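PDB 6L33: MexT protein from Pseudomonas aeruginosa, which probably acts as a LysR-type DNA-binding transcriptional activator of the MexEF-OprN efflux pump, of which this chain is the regulatory domain. Local coordinates for residues B[102-107]-B[148-153]. Sequence-based numbering, arbitrary orientation.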
# COMPACT_ATOMS: atom_id res chain seq x y z
N ARG B 102 -25.51 5.32 6.73
CA ARG B 102 -24.37 6.14 6.37
C ARG B 102 -23.58 5.50 5.24
O ARG B 102 -23.74 4.31 4.96
CB ARG B 102 -23.49 6.36 7.60
CG ARG B 102 -24.11 7.39 8.54
CD ARG B 102 -23.35 7.55 9.84
NE ARG B 102 -22.00 8.05 9.63
CZ ARG B 102 -21.30 8.69 10.56
NH1 ARG B 102 -20.07 9.10 10.29
NH2 ARG B 102 -21.83 8.91 11.76
N PRO B 103 -22.76 6.27 4.52
CA PRO B 103 -21.93 5.69 3.46
C PRO B 103 -20.70 5.01 4.03
O PRO B 103 -20.21 5.35 5.11
CB PRO B 103 -21.55 6.90 2.61
CG PRO B 103 -21.53 8.03 3.58
CD PRO B 103 -22.64 7.74 4.57
N HIS B 104 -20.20 4.03 3.29
CA HIS B 104 -19.16 3.15 3.80
C HIS B 104 -17.94 3.14 2.89
O HIS B 104 -18.05 3.25 1.66
CB HIS B 104 -19.69 1.73 3.97
CG HIS B 104 -20.77 1.63 5.00
ND1 HIS B 104 -20.53 1.18 6.28
CD2 HIS B 104 -22.08 1.94 4.95
CE1 HIS B 104 -21.66 1.21 6.97
NE2 HIS B 104 -22.62 1.66 6.18
N ALA B 105 -16.77 3.00 3.51
CA ALA B 105 -15.52 2.73 2.83
C ALA B 105 -15.15 1.28 3.09
O ALA B 105 -15.19 0.82 4.24
CB ALA B 105 -14.41 3.66 3.31
N LEU B 106 -14.80 0.56 2.03
CA LEU B 106 -14.50 -0.86 2.10
C LEU B 106 -13.03 -1.08 1.76
O LEU B 106 -12.55 -0.59 0.73
CB LEU B 106 -15.39 -1.65 1.15
CG LEU B 106 -15.23 -3.17 1.11
CD1 LEU B 106 -15.69 -3.78 2.42
CD2 LEU B 106 -16.00 -3.76 -0.06
N VAL B 107 -12.32 -1.81 2.62
CA VAL B 107 -10.98 -2.27 2.28
C VAL B 107 -11.15 -3.54 1.45
O VAL B 107 -11.36 -4.63 1.99
CB VAL B 107 -10.12 -2.52 3.52
CG1 VAL B 107 -8.69 -2.89 3.11
CG2 VAL B 107 -10.11 -1.28 4.41
N ASP B 148 -18.83 11.76 6.67
CA ASP B 148 -19.57 10.79 7.46
C ASP B 148 -19.38 9.37 6.95
O ASP B 148 -20.15 8.48 7.33
CB ASP B 148 -21.05 11.16 7.51
CG ASP B 148 -21.75 10.98 6.18
OD1 ASP B 148 -21.12 11.23 5.13
OD2 ASP B 148 -22.94 10.59 6.18
N ILE B 149 -18.38 9.14 6.10
CA ILE B 149 -18.07 7.78 5.67
C ILE B 149 -17.46 7.00 6.82
O ILE B 149 -16.62 7.52 7.57
CB ILE B 149 -17.13 7.79 4.45
CG1 ILE B 149 -17.72 8.63 3.31
CG2 ILE B 149 -16.87 6.37 3.97
CD1 ILE B 149 -16.71 8.94 2.22
N ILE B 150 -17.87 5.75 6.97
CA ILE B 150 -17.35 4.89 8.02
C ILE B 150 -16.74 3.65 7.38
O ILE B 150 -17.09 3.26 6.27
CB ILE B 150 -18.44 4.51 9.05
CG1 ILE B 150 -19.55 3.69 8.39
CG2 ILE B 150 -19.03 5.76 9.69
CD1 ILE B 150 -20.80 3.57 9.25
N ALA B 151 -15.80 3.04 8.10
CA ALA B 151 -15.12 1.83 7.65
C ALA B 151 -15.20 0.77 8.75
O ALA B 151 -15.20 1.09 9.94
CB ALA B 151 -13.65 2.11 7.29
N THR B 152 -15.26 -0.49 8.33
CA THR B 152 -15.29 -1.64 9.23
C THR B 152 -14.03 -2.45 8.98
O THR B 152 -13.88 -3.05 7.91
CB THR B 152 -16.54 -2.48 9.02
OG1 THR B 152 -17.71 -1.65 9.03
CG2 THR B 152 -16.66 -3.53 10.11
N VAL B 153 -13.13 -2.48 9.96
CA VAL B 153 -11.80 -3.06 9.78
C VAL B 153 -11.48 -3.97 10.96
O VAL B 153 -12.11 -3.87 12.03
CB VAL B 153 -10.72 -1.96 9.63
CG1 VAL B 153 -11.08 -0.99 8.51
CG2 VAL B 153 -10.53 -1.21 10.94
O HOH W 1 -18.20 0.29 7.19
O HOH W 2 -15.73 -1.24 5.75
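The backbone O of Asp148 is gripped by two nitrogens of one guanidinium, Arg102 NE and Arg102 NH1, each 3.0 Å away. The oxygen lies at the guanidinium edge, nearly in its plane, but only NE meets it on a lone pair; NH1 stands above the carbonyl plane, 47° out of it. A bend at chi3 curls the arginine chain back to this carbonyl, and Ile150 CG2 lies over one face of the guanidinium. NH1 also makes a salt bridge to Asp88, whereas the Asp148 carboxylate turns to the Pro103 ring, its OD2 3.3 Å from Pro103 CD.

Beyond this clamp the chains pair as parallel strands. Ala105 N donates to Ile150 O at 2.8 Å, close to straight at 168°, and Ile150 N donates to Pro103 O; together the two bonds bracket His104. The short strand axes are inclined at 36°, and the CA atoms of Val107 and Val153 stand 7.6 Å apart, against 4.9 Å for those of Ala105 and Ala151. Past Ala151 a water replaces the direct link: it donates to Ala105 O and accepts from Thr152 N.

The two faces of the sheet differ. On one, the His104 ring runs alongside Ile150, whose CD1 comes obliquely to 3.4 Å from His104 CE1; a second water bridges His104 ND1 and Thr152 OG1, while His104 NE2 is hydrogen-bonded to the carbonyl O of Tyr99, and Thr152 OG1 to the Tyr99 hydroxyl. On the other, Ala105 CB meets Ile149 CG2 at 3.7 Å, and both side chains touch Leu144 of helix 140-144.

Strands 103-107 and 150-154 are neighbours within one of the two mixed sheets of this periplasmic-binding-protein-like regulatory domain. The chemistry implies a pairing fastened directly at its N-terminal end by arginine and backbone bonds, and continued through water where the strands separate.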